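PDB 4CW4: beta-ketoacyl-[acyl-carrier-protein] synthase FabY from Pseudomonas aeruginosa, which catalyses the condensation of acetyl-CoA with malonyl-ACP to give acetoacetyl-ACP, the primer that initiates fatty acid biosynthesis. Local coordinates for residues Cys286-Tyr291 with Ser478-Ser483; Leu290-Lys295 with Val310-Ala315. One frame throughout, in Å; residues are numbered along the deposited sequence. Where two conformers were deposited one is given.

Contact 1. Residues Cys286-Tyr291 with Ser478-Ser483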
loop_
_atom_site.group_PDB
_atom_site.type_symbol
_atom_site.label_atom_id
_atom_site.label_comp_id
_atom_site.label_asym_id
_atom_site.label_seq_id
_atom_site.Cartn_x
_atom_site.Cartn_y
_atom_site.Cartn_z
ATOM N N CYS A 286 5.371 6.674 7.449
ATOM C CA CYS A 286 4.770 7.883 7.931
ATOM C C CYS A 286 5.013 9.114 7.000
ATOM O O CYS A 286 4.579 10.228 7.328
ATOM C CB CYS A 286 5.159 8.049 9.408
ATOM S SG CYS A 286 4.218 6.893 10.534
ATOM N N ALA A 287 5.606 8.879 5.810
ATOM C CA ALA A 287 5.694 9.867 4.719
ATOM C C ALA A 287 4.703 9.618 3.593
ATOM O O ALA A 287 4.750 10.257 2.555
ATOM C CB ALA A 287 7.090 9.911 4.178
ATOM N N THR A 288 3.773 8.697 3.815
ATOM C CA THR A 288 2.872 8.223 2.770
ATOM C C THR A 288 2.138 9.318 1.983
ATOM O O THR A 288 2.068 9.240 0.752
ATOM C CB THR A 288 1.874 7.202 3.379
ATOM O OG1 THR A 288 2.541 5.954 3.579
ATOM C CG2 THR A 288 0.654 6.976 2.505
ATOM N N PHE A 289 1.578 10.329 2.643
ATOM C CA PHE A 289 0.816 11.287 1.859
ATOM C C PHE A 289 1.678 11.960 0.799
ATOM O O PHE A 289 1.214 12.185 -0.303
ATOM C CB PHE A 289 0.110 12.327 2.734
ATOM C CG PHE A 289 -0.389 13.502 1.952
ATOM C CD1 PHE A 289 -1.561 13.420 1.225
ATOM C CD2 PHE A 289 0.336 14.672 1.910
ATOM C CE1 PHE A 289 -2.011 14.481 0.505
ATOM C CE2 PHE A 289 -0.116 15.747 1.173
ATOM C CZ PHE A 289 -1.288 15.650 0.467
ATOM N N LEU A 290 2.926 12.271 1.130
ATOM C CA LEU A 290 3.813 12.882 0.161
ATOM C C LEU A 290 4.123 11.922 -0.990
ATOM O O LEU A 290 4.333 12.367 -2.104
ATOM C CB LEU A 290 5.096 13.401 0.830
ATOM C CG LEU A 290 4.937 14.624 1.750
ATOM C CD1 LEU A 290 6.292 15.069 2.292
ATOM C CD2 LEU A 290 4.278 15.765 1.006
ATOM N N TYR A 291 4.163 10.615 -0.729
ATOM C CA TYR A 291 4.317 9.660 -1.812
ATOM C C TYR A 291 3.121 9.689 -2.780
ATOM O O TYR A 291 3.293 9.684 -4.006
ATOM C CB TYR A 291 4.514 8.245 -1.256
ATOM C CG TYR A 291 5.859 7.933 -0.616
ATOM C CD1 TYR A 291 6.507 8.819 0.212
ATOM C CD2 TYR A 291 6.461 6.713 -0.826
ATOM C CE1 TYR A 291 7.729 8.508 0.794
ATOM C CE2 TYR A 291 7.669 6.392 -0.244
ATOM C CZ TYR A 291 8.301 7.298 0.562
ATOM O OH TYR A 291 9.512 7.006 1.151
ATOM N N SER A 478 -0.762 10.978 12.608
ATOM C CA SER A 478 -1.810 10.191 11.946
ATOM C C SER A 478 -1.276 9.244 10.872
ATOM O O SER A 478 -2.024 8.766 10.020
ATOM C CB SER A 478 -2.872 11.114 11.348
ATOM O OG SER A 478 -2.263 11.970 10.399
ATOM N N LEU A 479 0.011 8.934 10.948
ATOM C CA LEU A 479 0.590 7.827 10.185
ATOM C C LEU A 479 0.528 8.169 8.689
ATOM O O LEU A 479 1.177 9.126 8.278
ATOM C CB LEU A 479 -0.072 6.492 10.543
ATOM C CG LEU A 479 -0.040 6.087 12.025
ATOM C CD1 LEU A 479 -0.536 4.665 12.203
ATOM C CD2 LEU A 479 1.349 6.253 12.658
ATOM N N ALA A 480 -0.235 7.426 7.877
ATOM C CA ALA A 480 -0.305 7.767 6.449
ATOM C C ALA A 480 -0.660 9.230 6.225
ATOM O O ALA A 480 -0.130 9.876 5.329
ATOM C CB ALA A 480 -1.309 6.898 5.682
ATOM N N THR A 481 -1.555 9.748 7.050
ATOM C CA THR A 481 -2.134 11.060 6.804
ATOM C C THR A 481 -1.278 12.183 7.383
ATOM O O THR A 481 -1.602 13.354 7.225
ATOM C CB THR A 481 -3.552 11.093 7.411
ATOM O OG1 THR A 481 -4.225 9.891 7.028
ATOM C CG2 THR A 481 -4.360 12.292 6.941
ATOM N N ALA A 482 -0.170 11.827 8.023
ATOM C CA ALA A 482 0.601 12.819 8.765
ATOM C C ALA A 482 1.001 14.031 7.913
ATOM O O ALA A 482 0.841 15.173 8.320
ATOM C CB ALA A 482 1.823 12.198 9.372
ATOM N N SER A 483 1.548 13.793 6.730
ATOM C CA SER A 483 2.015 14.900 5.917
ATOM C C SER A 483 0.889 15.640 5.217
ATOM O O SER A 483 1.106 16.746 4.756
ATOM C CB SER A 483 3.139 14.479 4.964
ATOM O OG SER A 483 2.792 13.352 4.171
HETATM O O HOH W 1 2.312 11.150 5.817
#
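The nucleophile end of a ketosynthase active site is built here from C286, just ahead of helix 288-301, and the turn through A480 and T481, with L479 just ahead of it. In the conformer described, one of two modelled, C286 SG lies 3.6 Å from L479 CD2, a branch end that covers one flank of the sulfur; a chi1 of -75° brings SG there. C286 is assigned as the active-site cysteine, and its side chain comes within about 3 Å of that of H477 and about 5 Å of that of H439, consistent with the Cys-His-His triad of condensing enzymes on the thiolase fold. A287 stands between C286 and helix 288-301 as its N-cap, and the first turn of that helix meets the 3-10 turn at A480 and the first turn of helix 482-496 at S483. T288 presents its methyl to A480, CG2 to CB at 3.7 Å, while its hydroxyl turns back to A285 O. Next to it, F289 N makes a weak, bent bond (125°) to A480 O over 3.2 Å. The ring of F289, its CG anti to the backbone N at chi1 166°, reaches along the backbone of S483, where CD2 lies 3.5 Å from the carbonyl carbon S483 C. In the S483 conformer described, again one of two, OG sits in the ring plane at the F289 edge and takes a weak bond from L290 N at 3.2 Å, doubtful beyond this conformer; L290 N also bonds weakly to A287 O, and L290 CG packs against the same serine. A buried water bonds to C286 O and, at 2.8 Å, to A480 O, acceptors that compete with others for its protons, and accepts from S483 N.

Contact 2. Residues Leu290-Lys295 with Val310-Ala315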
loop_
_atom_site.group_PDB
_atom_site.type_symbol
_atom_site.label_atom_id
_atom_site.label_comp_id
_atom_site.label_asym_id
_atom_site.label_seq_id
_atom_site.Cartn_x
_atom_site.Cartn_y
_atom_site.Cartn_z
ATOM N N LEU A 290 2.926 12.271 1.130
ATOM C CA LEU A 290 3.813 12.882 0.161
ATOM C C LEU A 290 4.123 11.922 -0.990
ATOM O O LEU A 290 4.333 12.367 -2.104
ATOM C CB LEU A 290 5.096 13.401 0.830
ATOM C CG LEU A 290 4.937 14.624 1.750
ATOM C CD1 LEU A 290 6.292 15.069 2.292
ATOM C CD2 LEU A 290 4.278 15.765 1.006
ATOM N N TYR A 291 4.163 10.615 -0.729
ATOM C CA TYR A 291 4.317 9.660 -1.812
ATOM C C TYR A 291 3.121 9.689 -2.780
ATOM O O TYR A 291 3.293 9.684 -4.006
ATOM C CB TYR A 291 4.514 8.245 -1.256
ATOM C CG TYR A 291 5.859 7.933 -0.616
ATOM C CD1 TYR A 291 6.507 8.819 0.212
ATOM C CD2 TYR A 291 6.461 6.713 -0.826
ATOM C CE1 TYR A 291 7.729 8.508 0.794
ATOM C CE2 TYR A 291 7.669 6.392 -0.244
ATOM C CZ TYR A 291 8.301 7.298 0.562
ATOM O OH TYR A 291 9.512 7.006 1.151
ATOM N N ASN A 292 1.912 9.764 -2.236
ATOM C CA ASN A 292 0.728 9.930 -3.068
ATOM C C ASN A 292 0.794 11.277 -3.807
ATOM O O ASN A 292 0.410 11.388 -4.971
ATOM C CB ASN A 292 -0.551 9.867 -2.214
ATOM C CG ASN A 292 -0.984 8.453 -1.889
ATOM O OD1 ASN A 292 -0.729 7.509 -2.641
ATOM N ND2 ASN A 292 -1.680 8.313 -0.773
ATOM N N LEU A 293 1.281 12.307 -3.132
ATOM C CA LEU A 293 1.330 13.646 -3.725
ATOM C C LEU A 293 2.353 13.681 -4.872
ATOM O O LEU A 293 2.120 14.338 -5.878
ATOM C CB LEU A 293 1.640 14.710 -2.670
ATOM C CG LEU A 293 1.568 16.178 -3.100
ATOM C CD1 LEU A 293 0.175 16.520 -3.555
ATOM C CD2 LEU A 293 1.982 17.102 -1.959
ATOM N N GLN A 294 3.451 12.938 -4.746
ATOM C CA GLN A 294 4.422 12.877 -5.825
ATOM C C GLN A 294 3.766 12.317 -7.091
ATOM O O GLN A 294 3.958 12.835 -8.214
ATOM C CB GLN A 294 5.635 12.035 -5.444
ATOM C CG GLN A 294 6.761 12.146 -6.482
ATOM C CD GLN A 294 7.910 11.205 -6.203
ATOM O OE1 GLN A 294 7.754 9.984 -6.311
ATOM N NE2 GLN A 294 9.065 11.756 -5.816
ATOM N N LYS A 295 3.016 11.232 -6.922
ATOM C CA LYS A 295 2.279 10.666 -8.034
ATOM C C LYS A 295 1.285 11.681 -8.610
ATOM O O LYS A 295 1.168 11.822 -9.835
ATOM C CB LYS A 295 1.589 9.380 -7.578
ATOM C CG LYS A 295 0.786 8.650 -8.638
ATOM C CD LYS A 295 1.654 7.817 -9.545
ATOM C CE LYS A 295 0.811 7.271 -10.688
ATOM N NZ LYS A 295 1.584 6.412 -11.607
ATOM N N VAL A 310 -5.944 13.813 -3.897
ATOM C CA VAL A 310 -4.825 13.179 -3.205
ATOM C C VAL A 310 -5.034 13.283 -1.707
ATOM O O VAL A 310 -5.314 14.359 -1.193
ATOM C CB VAL A 310 -3.485 13.889 -3.507
ATOM C CG1 VAL A 310 -2.320 13.093 -2.932
ATOM C CG2 VAL A 310 -3.277 14.124 -5.003
ATOM N N GLY A 311 -4.888 12.182 -0.994
ATOM C CA GLY A 311 -5.039 12.244 0.446
ATOM C C GLY A 311 -4.770 10.901 1.090
ATOM O O GLY A 311 -4.099 10.041 0.505
ATOM N N ASN A 312 -5.303 10.714 2.290
ATOM C CA ASN A 312 -5.129 9.475 3.039
ATOM C C ASN A 312 -6.187 9.416 4.131
ATOM O O ASN A 312 -6.817 10.426 4.476
ATOM C CB ASN A 312 -3.735 9.418 3.676
ATOM C CG ASN A 312 -2.652 8.972 2.715
ATOM O OD1 ASN A 312 -1.788 9.758 2.318
ATOM N ND2 ASN A 312 -2.686 7.708 2.341
ATOM N N SER A 313 -6.366 8.224 4.692
ATOM C CA SER A 313 -7.250 8.030 5.811
ATOM C C SER A 313 -6.673 6.956 6.715
ATOM O O SER A 313 -6.409 5.846 6.258
ATOM C CB SER A 313 -8.622 7.580 5.354
ATOM O OG SER A 313 -9.466 7.519 6.494
ATOM N N GLU A 314 -6.459 7.299 7.969
ATOM C CA GLU A 314 -5.921 6.371 8.948
ATOM C C GLU A 314 -6.694 6.511 10.253
ATOM O O GLU A 314 -6.863 7.609 10.775
ATOM C CB GLU A 314 -4.429 6.618 9.194
ATOM C CG GLU A 314 -3.718 5.434 9.832
ATOM C CD GLU A 314 -3.013 4.550 8.832
ATOM O OE1 GLU A 314 -2.227 5.054 8.008
ATOM O OE2 GLU A 314 -3.200 3.324 8.900
ATOM N N ALA A 315 -7.149 5.374 10.775
ATOM C CA ALA A 315 -7.873 5.304 12.029
ATOM C C ALA A 315 -7.243 4.182 12.860
ATOM O O ALA A 315 -7.754 3.071 12.933
ATOM C CB ALA A 315 -9.370 5.033 11.779
#
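N292 ND2 is shared by several acceptors, each through a weak bond: G311 O at 3.2 Å and N312 OD1 at 3.4 Å across the contact, with S226 O as a third partner nearby; two protons serve three acceptors, so at least one is shared. The other end of the amide is fixed as well, since N292 OD1 accepts from I282 N, and this settles which way round the group is turned. N312 comes to meet N292 from the opposite direction, the two amide planes being only 23° apart. The nitrogens N292 ND2 and N312 ND2 lie 3.3 Å from each other, but both are donors; N312 ND2 is instead committed to G227 O. The two buried amides draw most of their partners from backbone groups of strands 278-283 and 307-314 and of the residues just after strand 222-225. Beside this polar patch, V310 CG1, anti to the backbone N at chi1 -172°, presses into the helix surface, 3.7 Å from N292 CB and equally 3.7 Å from L293 N. L293 CD1 reaches the same methyl more loosely, at 4.3 Å, while its side chain also touches L372 and V389 of neighbouring strands. The axes of these short helix and strand segments pass 7.7 Å apart and run nearly antiparallel, at 155°. Such packing belongs to the crossover of the thiolase fold, in which strand 278-283, helix 288-301 and strand 307-314 follow in succession, the helix lying in the buried layer between the two sheets and the strands flanking strand 222-225.

How the contacts relate
Read from the N terminus, the chain leaves strand 278-283, passes C286 and enters helix 288-301, whose first turns serve both contacts; L290 and Y291 belong to each. Contact 2 closes first, when strand 307-314 returns along the helix after only 14 intervening residues. Contact 1 closes much later, after 186 residues, and its long loop contains the short one entirely. It joins the N-terminal ketosynthase half, with its assigned nucleophile, to the C-terminal half that carries H439 and H477. The strand also reaches the later turn directly: A480 N probably bonds to E314 OE1 at 3.1 Å, and T481 OG1 packs on N312 CB.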